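Local coordinates for enterobactin synthetase component F-related protein (Vibrio cholerae serotype O1, PDB 4OXI) that probably activates glycine with ATP as glycyl-adenosine-5'-phosphate, for an LPS modification pathway that gives resistance to antimicrobial peptides, at residues A[259-264]-A[289-294]; A[282-287]-A[299-304]; A[312-317]-A[502-507]. All blocks are in the same frame, centred on the assembly; numbering follows the deposited sequence.

Contact 1. Residues A[259-264]-A[289-294]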
ATOM      1  N   GLY A 259      -4.061   8.865 -11.215  1.00 21.29           N
ATOM      2  CA  GLY A 259      -2.691   8.943 -10.747  1.00 19.62           C
ATOM      3  C   GLY A 259      -2.263   7.624 -10.121  1.00 22.12           C
ATOM      4  O   GLY A 259      -3.077   6.916  -9.521  1.00 21.42           O
ATOM      5  N   GLN A 260      -0.991   7.278 -10.283  1.00 19.99           N
ATOM      6  CA  GLN A 260      -0.398   6.161  -9.552  1.00 19.01           C
ATOM      7  C   GLN A 260       0.795   6.705  -8.757  1.00 17.69           C
ATOM      8  O   GLN A 260       1.940   6.603  -9.186  1.00 17.07           O
ATOM      9  CB  GLN A 260       0.042   5.052 -10.517  1.00 16.06           C
ATOM     10  CG  GLN A 260       0.040   3.656  -9.911  1.00 19.82           C
ATOM     11  CD  GLN A 260       1.108   3.474  -8.843  1.00 20.09           C
ATOM     12  OE1 GLN A 260       2.243   3.092  -9.146  1.00 20.20           O
ATOM     13  NE2 GLN A 260       0.754   3.753  -7.590  1.00 17.26           N
ATOM     14  N   TYR A 261       0.518   7.296  -7.602  1.00 16.80           N
ATOM     15  CA  TYR A 261       1.558   7.923  -6.795  1.00 19.27           C
ATOM     16  C   TYR A 261       2.308   6.965  -5.845  1.00 23.17           C
ATOM     17  O   TYR A 261       3.532   6.979  -5.794  1.00 23.69           O
ATOM     18  CB  TYR A 261       0.941   9.075  -6.000  1.00 18.53           C
ATOM     19  CG  TYR A 261       1.874   9.729  -5.007  1.00 23.16           C
ATOM     20  CD1 TYR A 261       2.700  10.791  -5.377  1.00 25.60           C
ATOM     21  CD2 TYR A 261       1.910   9.302  -3.690  1.00 23.89           C
ATOM     22  CE1 TYR A 261       3.536  11.404  -4.441  1.00 28.55           C
ATOM     23  CE2 TYR A 261       2.747   9.898  -2.759  1.00 28.85           C
ATOM     24  CZ  TYR A 261       3.552  10.938  -3.132  1.00 29.14           C
ATOM     25  OH  TYR A 261       4.363  11.508  -2.171  1.00 41.48           O
ATOM     26  N   SER A 262       1.576   6.145  -5.091  1.00 19.25           N
ATOM     27  CA  SER A 262       2.177   5.324  -4.035  1.00 20.46           C
ATOM     28  C   SER A 262       3.116   4.225  -4.559  1.00 24.15           C
ATOM     29  O   SER A 262       2.919   3.708  -5.663  1.00 20.29           O
ATOM     30  CB  SER A 262       1.071   4.686  -3.196  1.00 19.39           C
ATOM     31  OG  SER A 262       0.200   5.669  -2.652  1.00 25.97           O
ATOM     32  N   ASP A 263       4.127   3.867  -3.764  1.00 19.71           N
ATOM     33  CA  ASP A 263       4.978   2.713  -4.064  1.00 19.14           C
ATOM     34  C   ASP A 263       4.133   1.439  -4.171  1.00 20.37           C
ATOM     35  O   ASP A 263       3.093   1.316  -3.507  1.00 18.27           O
ATOM     36  CB  ASP A 263       6.046   2.535  -2.967  1.00 21.94           C
ATOM     37  CG  ASP A 263       7.048   3.710  -2.903  1.00 29.78           C
ATOM     38  OD1 ASP A 263       7.323   4.355  -3.951  1.00 34.96           O
ATOM     39  OD2 ASP A 263       7.567   3.987  -1.797  1.00 30.92           O
ATOM     40  N   LEU A 264       4.571   0.503  -5.010  1.00 20.08           N
ATOM     41  CA  LEU A 264       3.866  -0.767  -5.219  1.00 20.84           C
ATOM     42  C   LEU A 264       3.835  -1.642  -3.960  1.00 20.90           C
ATOM     43  O   LEU A 264       3.009  -2.540  -3.850  1.00 22.58           O
ATOM     44  CB  LEU A 264       4.489  -1.542  -6.389  1.00 15.53           C
ATOM     45  CG  LEU A 264       4.318  -0.849  -7.753  1.00 23.64           C
ATOM     46  CD1 LEU A 264       5.099  -1.564  -8.840  1.00 22.22           C
ATOM     47  CD2 LEU A 264       2.854  -0.766  -8.149  1.00 17.21           C
ATOM     48  N   LEU A 289      11.262  10.948  -9.579  1.00 33.22           N
ATOM     49  CA  LEU A 289      11.649  12.368  -9.490  1.00 36.75           C
ATOM     50  C   LEU A 289      10.502  13.386  -9.611  1.00 40.82           C
ATOM     51  O   LEU A 289      10.770  14.579  -9.767  1.00 44.27           O
ATOM     52  CB  LEU A 289      12.690  12.691 -10.566  1.00 39.41           C
ATOM     53  CG  LEU A 289      14.164  12.458 -10.235  1.00 42.52           C
ATOM     54  CD1 LEU A 289      14.962  12.259 -11.510  1.00 42.38           C
ATOM     55  CD2 LEU A 289      14.701  13.637  -9.448  1.00 45.22           C
ATOM     56  N   ALA A 290       9.245  12.930  -9.566  1.00 30.94           N
ATOM     57  CA  ALA A 290       8.084  13.833  -9.609  1.00 27.94           C
ATOM     58  C   ALA A 290       7.206  13.674  -8.384  1.00 31.04           C
ATOM     59  O   ALA A 290       6.243  14.412  -8.222  1.00 28.69           O
ATOM     60  CB  ALA A 290       7.250  13.602 -10.857  1.00 22.85           C
ATOM     61  N   LYS A 291       7.525  12.702  -7.531  1.00 30.01           N
ATOM     62  CA  LYS A 291       6.753  12.487  -6.315  1.00 32.99           C
ATOM     63  C   LYS A 291       6.811  13.715  -5.433  1.00 32.83           C
ATOM     64  O   LYS A 291       5.904  13.956  -4.625  1.00 33.16           O
ATOM     65  CB  LYS A 291       7.262  11.255  -5.554  1.00 37.17           C
ATOM     66  CG  LYS A 291       6.396  10.008  -5.775  1.00 36.04           C
ATOM     67  CD  LYS A 291       7.173   8.707  -5.582  1.00 36.81           C
ATOM     68  CE  LYS A 291       7.247   8.298  -4.123  1.00 39.76           C
ATOM     69  NZ  LYS A 291       5.897   8.137  -3.512  1.00 37.40           N
ATOM     70  N   LEU A 292       7.868  14.504  -5.607  1.00 27.75           N
ATOM     71  CA  LEU A 292       8.038  15.713  -4.818  1.00 34.87           C
ATOM     72  C   LEU A 292       7.359  16.930  -5.447  1.00 35.12           C
ATOM     73  O   LEU A 292       7.350  18.008  -4.849  1.00 35.68           O
ATOM     74  CB  LEU A 292       9.520  15.984  -4.530  1.00 31.65           C
ATOM     75  CG  LEU A 292      10.126  15.001  -3.530  1.00 41.30           C
ATOM     76  CD1 LEU A 292      11.537  15.398  -3.155  1.00 46.33           C
ATOM     77  CD2 LEU A 292       9.247  14.905  -2.292  1.00 42.11           C
ATOM     78  N   SER A 293       6.779  16.759  -6.634  1.00 28.03           N
ATOM     79  CA  SER A 293       5.936  17.818  -7.199  1.00 30.02           C
ATOM     80  C   SER A 293       4.579  17.273  -7.666  1.00 31.25           C
ATOM     81  O   SER A 293       4.303  17.194  -8.866  1.00 30.39           O
ATOM     82  CB  SER A 293       6.664  18.519  -8.340  1.00 32.57           C
ATOM     83  OG  SER A 293       7.188  17.569  -9.241  1.00 37.94           O
ATOM     84  N   PRO A 294       3.721  16.893  -6.712  1.00 27.18           N
ATOM     85  CA  PRO A 294       2.488  16.199  -7.086  1.00 28.63           C
ATOM     86  C   PRO A 294       1.473  17.096  -7.800  1.00 27.89           C
ATOM     87  O   PRO A 294       0.868  16.657  -8.784  1.00 25.96           O
ATOM     88  CB  PRO A 294       1.948  15.700  -5.738  1.00 26.64           C
ATOM     89  CG  PRO A 294       2.515  16.655  -4.733  1.00 30.33           C
ATOM     90  CD  PRO A 294       3.882  16.998  -5.249  1.00 29.53           C
TER

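Contact 2. Residues A[282-287]-A[299-304]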
ATOM      1  N   CYS A 282      -7.181   5.513 -17.829  1.00 22.02           N
ATOM      2  CA  CYS A 282      -5.735   5.477 -18.039  1.00 21.30           C
ATOM      3  C   CYS A 282      -4.996   5.761 -16.746  1.00 23.64           C
ATOM      4  O   CYS A 282      -5.269   6.765 -16.060  1.00 21.16           O
ATOM      5  CB  CYS A 282      -5.267   6.454 -19.125  1.00 20.94           C
ATOM      6  SG  CYS A 282      -3.497   6.168 -19.621  1.00 23.43           S
ATOM      7  N   LEU A 283      -4.070   4.862 -16.412  1.00 21.11           N
ATOM      8  CA  LEU A 283      -3.272   4.980 -15.193  1.00 23.18           C
ATOM      9  C   LEU A 283      -1.992   5.750 -15.527  1.00 19.76           C
ATOM     10  O   LEU A 283      -1.289   5.404 -16.476  1.00 21.10           O
ATOM     11  CB  LEU A 283      -2.935   3.582 -14.646  1.00 15.31           C
ATOM     12  CG  LEU A 283      -2.246   3.445 -13.289  1.00 18.20           C
ATOM     13  CD1 LEU A 283      -3.147   3.928 -12.160  1.00 15.02           C
ATOM     14  CD2 LEU A 283      -1.827   1.997 -13.035  1.00 16.64           C
ATOM     15  N   TYR A 284      -1.701   6.800 -14.762  1.00 17.70           N
ATOM     16  CA  TYR A 284      -0.481   7.571 -14.977  1.00 19.06           C
ATOM     17  C   TYR A 284       0.518   7.316 -13.850  1.00 19.79           C
ATOM     18  O   TYR A 284       0.295   7.710 -12.702  1.00 17.75           O
ATOM     19  CB  TYR A 284      -0.790   9.074 -15.104  1.00 16.29           C
ATOM     20  CG  TYR A 284      -1.372   9.453 -16.459  1.00 20.69           C
ATOM     21  CD1 TYR A 284      -0.606  10.134 -17.400  1.00 19.65           C
ATOM     22  CD2 TYR A 284      -2.686   9.107 -16.804  1.00 21.67           C
ATOM     23  CE1 TYR A 284      -1.125  10.472 -18.639  1.00 24.18           C
ATOM     24  CE2 TYR A 284      -3.219   9.445 -18.053  1.00 23.60           C
ATOM     25  CZ  TYR A 284      -2.429  10.132 -18.958  1.00 26.89           C
ATOM     26  OH  TYR A 284      -2.935  10.476 -20.192  1.00 37.28           O
ATOM     27  N   VAL A 285       1.621   6.655 -14.183  1.00 18.77           N
ATOM     28  CA  VAL A 285       2.640   6.349 -13.180  1.00 18.99           C
ATOM     29  C   VAL A 285       3.481   7.578 -12.834  1.00 18.25           C
ATOM     30  O   VAL A 285       4.118   8.163 -13.710  1.00 18.55           O
ATOM     31  CB  VAL A 285       3.557   5.223 -13.682  1.00 20.73           C
ATOM     32  CG1 VAL A 285       4.689   4.954 -12.681  1.00 18.00           C
ATOM     33  CG2 VAL A 285       2.720   3.964 -13.913  1.00 19.53           C
ATOM     34  N   VAL A 286       3.493   7.967 -11.561  1.00 19.12           N
ATOM     35  CA  VAL A 286       4.281   9.125 -11.136  1.00 18.29           C
ATOM     36  C   VAL A 286       5.751   8.748 -11.069  1.00 20.17           C
ATOM     37  O   VAL A 286       6.135   7.898 -10.267  1.00 23.48           O
ATOM     38  CB  VAL A 286       3.837   9.640  -9.763  1.00 21.01           C
ATOM     39  CG1 VAL A 286       4.747  10.786  -9.301  1.00 22.25           C
ATOM     40  CG2 VAL A 286       2.375  10.098  -9.821  1.00 17.80           C
ATOM     41  N   PRO A 287       6.582   9.367 -11.925  1.00 20.98           N
ATOM     42  CA  PRO A 287       8.027   9.096 -11.936  1.00 26.90           C
ATOM     43  C   PRO A 287       8.612   9.403 -10.562  1.00 26.73           C
ATOM     44  O   PRO A 287       8.120  10.316  -9.897  1.00 23.76           O
ATOM     45  CB  PRO A 287       8.574  10.099 -12.959  1.00 22.54           C
ATOM     46  CG  PRO A 287       7.391  10.515 -13.778  1.00 26.26           C
ATOM     47  CD  PRO A 287       6.212  10.445 -12.851  1.00 18.19           C
ATOM     48  N   HIS A 299      -1.537  18.690 -12.720  1.00 22.06           N
ATOM     49  CA  HIS A 299      -1.831  19.699 -13.731  1.00 27.37           C
ATOM     50  C   HIS A 299      -1.223  19.372 -15.107  1.00 25.16           C
ATOM     51  O   HIS A 299      -1.894  19.473 -16.133  1.00 25.35           O
ATOM     52  CB  HIS A 299      -1.369  21.082 -13.253  1.00 26.76           C
ATOM     53  CG  HIS A 299      -1.515  22.146 -14.292  1.00 33.27           C
ATOM     54  ND1 HIS A 299      -2.734  22.698 -14.626  1.00 38.10           N
ATOM     55  CD2 HIS A 299      -0.601  22.734 -15.099  1.00 36.89           C
ATOM     56  CE1 HIS A 299      -2.562  23.587 -15.587  1.00 36.31           C
ATOM     57  NE2 HIS A 299      -1.277  23.632 -15.890  1.00 39.59           N
ATOM     58  N   HIS A 300       0.049  18.976 -15.120  1.00 25.22           N
ATOM     59  CA  HIS A 300       0.752  18.610 -16.357  1.00 20.15           C
ATOM     60  C   HIS A 300       0.010  17.542 -17.159  1.00 23.69           C
ATOM     61  O   HIS A 300      -0.097  17.625 -18.389  1.00 22.11           O
ATOM     62  CB  HIS A 300       2.139  18.091 -15.993  1.00 26.19           C
ATOM     63  CG  HIS A 300       3.055  17.914 -17.160  1.00 23.94           C
ATOM     64  ND1 HIS A 300       3.213  16.707 -17.807  1.00 29.14           N
ATOM     65  CD2 HIS A 300       3.900  18.779 -17.766  1.00 22.49           C
ATOM     66  CE1 HIS A 300       4.097  16.843 -18.778  1.00 25.85           C
ATOM     67  NE2 HIS A 300       4.530  18.091 -18.774  1.00 28.24           N
ATOM     68  N   HIS A 301      -0.517  16.533 -16.470  1.00 22.65           N
ATOM     69  CA  HIS A 301      -1.214  15.455 -17.176  1.00 24.16           C
ATOM     70  C   HIS A 301      -2.722  15.550 -17.085  1.00 21.27           C
ATOM     71  O   HIS A 301      -3.405  14.637 -17.530  1.00 26.97           O
ATOM     72  CB  HIS A 301      -0.772  14.071 -16.667  1.00 27.10           C
ATOM     73  CG  HIS A 301       0.642  13.733 -17.006  1.00 21.88           C
ATOM     74  ND1 HIS A 301       1.054  13.464 -18.296  1.00 24.43           N
ATOM     75  CD2 HIS A 301       1.747  13.647 -16.229  1.00 19.53           C
ATOM     76  CE1 HIS A 301       2.351  13.219 -18.299  1.00 22.59           C
ATOM     77  NE2 HIS A 301       2.797  13.321 -17.056  1.00 25.52           N
ATOM     78  N   GLN A 302      -3.239  16.626 -16.496  1.00 24.19           N
ATOM     79  CA  GLN A 302      -4.682  16.782 -16.359  1.00 27.39           C
ATOM     80  C   GLN A 302      -5.316  15.545 -15.707  1.00 24.29           C
ATOM     81  O   GLN A 302      -6.297  15.006 -16.211  1.00 24.96           O
ATOM     82  CB  GLN A 302      -5.320  17.043 -17.737  1.00 25.07           C
ATOM     83  CG  GLN A 302      -4.912  18.401 -18.352  1.00 30.72           C
ATOM     84  CD  GLN A 302      -5.449  19.579 -17.541  1.00 38.05           C
ATOM     85  OE1 GLN A 302      -6.646  19.877 -17.581  1.00 43.31           O
ATOM     86  NE2 GLN A 302      -4.571  20.234 -16.777  1.00 36.13           N
ATOM     87  N   LEU A 303      -4.746  15.088 -14.599  1.00 25.02           N
ATOM     88  CA  LEU A 303      -5.306  13.942 -13.881  1.00 26.52           C
ATOM     89  C   LEU A 303      -6.694  14.278 -13.366  1.00 23.34           C
ATOM     90  O   LEU A 303      -6.939  15.394 -12.919  1.00 21.70           O
ATOM     91  CB  LEU A 303      -4.418  13.552 -12.702  1.00 20.94           C
ATOM     92  CG  LEU A 303      -3.001  13.102 -13.067  1.00 22.20           C
ATOM     93  CD1 LEU A 303      -2.339  12.414 -11.872  1.00 16.90           C
ATOM     94  CD2 LEU A 303      -3.000  12.176 -14.276  1.00 19.86           C
ATOM     95  N   THR A 304      -7.596  13.305 -13.420  1.00 22.29           N
ATOM     96  CA  THR A 304      -8.959  13.529 -12.962  1.00 24.49           C
ATOM     97  C   THR A 304      -9.201  12.819 -11.637  1.00 24.81           C
ATOM     98  O   THR A 304     -10.150  13.149 -10.913  1.00 25.26           O
ATOM     99  CB  THR A 304      -9.996  13.065 -14.010  1.00 25.89           C
ATOM    100  OG1 THR A 304      -9.854  11.657 -14.232  1.00 23.42           O
ATOM    101  CG2 THR A 304      -9.789  13.795 -15.336  1.00 20.22           C
TER

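Contact 3. Residues A[312-317]-A[502-507]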
ATOM      1  N   VAL A 312       0.992  14.768   0.908  1.00 26.68           N
ATOM      2  CA  VAL A 312       1.093  15.365  -0.413  1.00 26.41           C
ATOM      3  C   VAL A 312       0.531  16.793  -0.443  1.00 30.75           C
ATOM      4  O   VAL A 312       1.064  17.659  -1.138  1.00 28.52           O
ATOM      5  CB  VAL A 312       0.441  14.445  -1.452  1.00 29.26           C
ATOM      6  CG1 VAL A 312      -0.035  15.221  -2.670  1.00 28.16           C
ATOM      7  CG2 VAL A 312       1.432  13.347  -1.846  1.00 23.81           C
ATOM      8  N   ILE A 313      -0.516  17.045   0.344  1.00 28.83           N
ATOM      9  CA  ILE A 313      -1.130  18.373   0.391  1.00 31.28           C
ATOM     10  C   ILE A 313      -0.185  19.380   1.025  1.00 35.07           C
ATOM     11  O   ILE A 313      -0.054  20.505   0.546  1.00 32.65           O
ATOM     12  CB  ILE A 313      -2.437  18.379   1.194  1.00 26.83           C
ATOM     13  CG1 ILE A 313      -3.414  17.333   0.643  1.00 26.25           C
ATOM     14  CG2 ILE A 313      -3.062  19.779   1.182  1.00 26.10           C
ATOM     15  CD1 ILE A 313      -4.604  17.048   1.585  1.00 25.26           C
ATOM     16  N   GLU A 314       0.476  18.975   2.105  1.00 35.44           N
ATOM     17  CA  GLU A 314       1.405  19.866   2.789  1.00 39.73           C
ATOM     18  C   GLU A 314       2.555  20.230   1.875  1.00 39.97           C
ATOM     19  O   GLU A 314       2.958  21.393   1.789  1.00 43.71           O
ATOM     20  CB  GLU A 314       1.945  19.210   4.051  1.00 38.57           C
ATOM     21  CG  GLU A 314       0.981  19.268   5.206  1.00 47.34           C
ATOM     22  CD  GLU A 314       1.674  19.023   6.529  1.00 50.91           C
ATOM     23  OE1 GLU A 314       1.347  19.724   7.517  1.00 55.95           O
ATOM     24  OE2 GLU A 314       2.550  18.134   6.570  1.00 50.40           O
ATOM     25  N   LEU A 315       3.076  19.221   1.192  1.00 36.43           N
ATOM     26  CA  LEU A 315       4.155  19.415   0.235  1.00 36.72           C
ATOM     27  C   LEU A 315       3.757  20.385  -0.878  1.00 41.49           C
ATOM     28  O   LEU A 315       4.521  21.282  -1.238  1.00 43.20           O
ATOM     29  CB  LEU A 315       4.554  18.072  -0.358  1.00 33.74           C
ATOM     30  CG  LEU A 315       5.586  18.093  -1.478  1.00 42.04           C
ATOM     31  CD1 LEU A 315       6.853  18.829  -1.047  1.00 42.19           C
ATOM     32  CD2 LEU A 315       5.916  16.668  -1.870  1.00 39.15           C
ATOM     33  N   ALA A 316       2.560  20.204  -1.424  1.00 35.58           N
ATOM     34  CA  ALA A 316       2.097  21.079  -2.488  1.00 37.33           C
ATOM     35  C   ALA A 316       1.997  22.527  -1.995  1.00 41.49           C
ATOM     36  O   ALA A 316       2.272  23.458  -2.753  1.00 39.46           O
ATOM     37  CB  ALA A 316       0.766  20.596  -3.035  1.00 32.99           C
ATOM     38  N   LEU A 317       1.618  22.701  -0.726  1.00 38.67           N
ATOM     39  CA  LEU A 317       1.539  24.026  -0.106  1.00 39.58           C
ATOM     40  C   LEU A 317       2.911  24.646   0.115  1.00 47.18           C
ATOM     41  O   LEU A 317       3.085  25.860  -0.053  1.00 49.85           O
ATOM     42  CB  LEU A 317       0.786  23.964   1.224  1.00 37.07           C
ATOM     43  CG  LEU A 317      -0.727  23.836   1.071  1.00 40.08           C
ATOM     44  CD1 LEU A 317      -1.399  23.544   2.404  1.00 41.67           C
ATOM     45  CD2 LEU A 317      -1.292  25.095   0.438  1.00 38.09           C
ATOM     46  N   PRO A 502      11.473  15.769  12.273  1.00 32.99           N
ATOM     47  CA  PRO A 502      10.607  16.890  12.680  1.00 36.66           C
ATOM     48  C   PRO A 502       9.129  16.674  12.362  1.00 37.40           C
ATOM     49  O   PRO A 502       8.764  15.749  11.635  1.00 34.15           O
ATOM     50  CB  PRO A 502      11.148  18.075  11.860  1.00 37.34           C
ATOM     51  CG  PRO A 502      11.808  17.444  10.656  1.00 32.91           C
ATOM     52  CD  PRO A 502      12.278  16.077  11.073  1.00 29.22           C
ATOM     53  N   LEU A 503       8.285  17.524  12.933  1.00 37.99           N
ATOM     54  CA  LEU A 503       6.855  17.464  12.688  1.00 42.26           C
ATOM     55  C   LEU A 503       6.425  18.682  11.879  1.00 47.92           C
ATOM     56  O   LEU A 503       6.938  19.787  12.074  1.00 46.76           O
ATOM     57  CB  LEU A 503       6.089  17.426  14.007  1.00 41.31           C
ATOM     58  CG  LEU A 503       6.484  16.347  15.013  1.00 39.89           C
ATOM     59  CD1 LEU A 503       5.624  16.451  16.265  1.00 41.34           C
ATOM     60  CD2 LEU A 503       6.371  14.958  14.399  1.00 36.14           C
ATOM     61  N   SER A 504       5.491  18.473  10.959  1.00 44.85           N
ATOM     62  CA  SER A 504       4.895  19.579  10.224  1.00 40.46           C
ATOM     63  C   SER A 504       3.765  20.177  11.067  1.00 45.15           C
ATOM     64  O   SER A 504       3.458  19.667  12.149  1.00 42.90           O
ATOM     65  CB  SER A 504       4.350  19.073   8.897  1.00 35.16           C
ATOM     66  OG  SER A 504       3.236  18.226   9.114  1.00 39.88           O
ATOM     67  N   GLU A 505       3.136  21.241  10.575  1.00 47.58           N
ATOM     68  CA  GLU A 505       2.045  21.866  11.313  1.00 46.00           C
ATOM     69  C   GLU A 505       0.860  20.921  11.490  1.00 50.10           C
ATOM     70  O   GLU A 505       0.064  21.082  12.418  1.00 49.38           O
ATOM     71  CB  GLU A 505       1.586  23.147  10.625  1.00 59.08           C
ATOM     72  CG  GLU A 505       2.685  24.174  10.426  1.00 68.52           C
ATOM     73  CD  GLU A 505       2.177  25.434   9.747  1.00 83.07           C
ATOM     74  OE1 GLU A 505       1.080  25.388   9.141  1.00 78.67           O
ATOM     75  OE2 GLU A 505       2.873  26.471   9.825  1.00 86.70           O
ATOM     76  N   SER A 506       0.743  19.933  10.606  1.00 46.02           N
ATOM     77  CA  SER A 506      -0.339  18.962  10.716  1.00 43.82           C
ATOM     78  C   SER A 506       0.030  17.810  11.639  1.00 43.36           C
ATOM     79  O   SER A 506      -0.771  16.901  11.857  1.00 44.92           O
ATOM     80  CB  SER A 506      -0.735  18.425   9.338  1.00 48.85           C
ATOM     81  OG  SER A 506      -0.929  19.483   8.409  1.00 45.23           O
ATOM     82  N   GLY A 507       1.244  17.850  12.183  1.00 44.86           N
ATOM     83  CA  GLY A 507       1.720  16.784  13.046  1.00 40.86           C
ATOM     84  C   GLY A 507       2.307  15.587  12.309  1.00 40.32           C
ATOM     85  O   GLY A 507       2.530  14.542  12.918  1.00 41.20           O
TER

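Contact 1. Residues A[259-264]-A[289-294]
The ammonium group of Lys291 lies over one face of the Tyr261 ring, its NZ 3.9 Å from the ring centroid and 23° off the normal, which makes a cation-pi contact shifted toward the rim. The lysine reaches this place because its chain bends twice near the end, at chi3 (84°) and chi4. From there NZ also meets Tyr261 O at 3.5 Å, a weak hydrogen bond; Arg106 supplies a further donor to the same carbonyl. Asp263 OD1 stands 4.1 Å from Lys291 NZ, beyond salt-bridge range, and takes its salt bridge from Arg106 instead. Arg106 and Lys291 are thus gathered about one carboxylate and one carbonyl, which should favour a charged Asp263. In the adenylation fold the contact joins the loop that follows strand 257-260 to the turn leading into helix 294-301. On the strand side, Gln260 NE2 bonds Ser262 O at 2.9 Å, nearly straight at 168° and on a lone pair in the carbonyl plane; Asp272 is a second partner of this amide nitrogen, and OE1 pairs with Tyr111. In the facing turn, a type I beta turn, Ser293 N reaches Ala290 O at 2.9 Å. Lys291 O comes in at the edge of the tyrosine ring, in its plane, 3.5 Å from Tyr261 CE1.

Contact 2. Residues A[282-287]-A[299-304]
Tyr284 and His301 meet at an intermediate tilt, with ring planes at 43° and centroids 5.2 Å apart, neither a stack nor edge-to-face. Tyr284 CD1 sits over one face of the His301 imidazole, toward its rim; the closest approach joins Tyr284 CE1 to His301 ND1 at 3.7 Å. The tyrosine's CB points at the other segment and takes the side chain off the strand, while chi1 (-77°) sets the ring beside the backbone N. Leu303 adds an apolar touch nearer the root of that side chain: its CD2 methyl comes obliquely to within 3.9 Å of Tyr284 CG. The helix ends in a Schellman motif with Gln302 at positive phi (52°); His301 and Leu303, on either side of Gln302 in sequence, both touch Tyr284. His299 O accepts two bonds from Gln302, from its backbone N at 3.2 Å and its side-chain NE2 at 2.9 Å. The contact packs the C-terminal end of helix 294-301 against strand 282-285 of the adenylation core. Trp70 from the adjoining strand 67-71 meets both aromatic rings, Phe297 of the helix flanks His301 and Leu303, and Arg257 of neighbouring strand 257-260 touches Tyr284 and Leu303.

Contact 3. Residues A[312-317]-A[502-507]
Glu314 OE1 is gripped twice by Ser506, through the backbone N at 3.2 Å, which comes from the syn side 19° out of the carboxylate plane, and through the hydroxyl OG at 2.5 Å, so short that its exact length is doubtful. Here a helix of the large N-terminal part of an adenylating enzyme meets a turn of what is, by family topology, probably the smaller C-terminal subdomain: Glu314 lies on helix 311-318, and residues 504-507 form a type I beta turn closed by Gly507 N to Ser504 O. The other carboxylate oxygen, OE2, accepts from Ser504 OG at 2.6 Å on its syn lone pair, on the side facing OE1. One carboxylate therefore spans two serines of a single turn, and these bonds both satisfy a buried acid and limit its rotation. CB of Glu314 points toward the turn and the chain is extended beyond CG (chi2 -162°), which brings the carboxylate to it. The bonds from Ser506 N and Ser504 OG would be expected to favour the charged form. Leu344 of helix 342-352 packs against both Glu314 and Ser506. Ser504 OG, while giving its proton to OE2, also receives the backbone N-H of Tyr508.

How the contacts relate
Contacts 1 and 2 interlock, their segments alternating along the chain and their centres 10 Å apart. Neighbouring strands 257-260 and 282-285 join them: Gln260 N lies 2.8 Å from Tyr284 O, and Gln260 O 3.1 Å from Val286 N, both probable hydrogen bonds. Contact 3 comes later in the chain, yet its helix packs directly on contact 1, with Val312 CG2 3.5 Å from Tyr261 CZ; contacts 2 and 3 do not touch, their nearest atoms being about 9 Å apart. Segment 312-317 thus joins contact 1, through Val312, to the 502-507 turn, through Glu314. The side chains of Asp263 and Ser506 each lie about 11 Å from the bound glycyl-adenosine-5'-phosphate, and neither touches it.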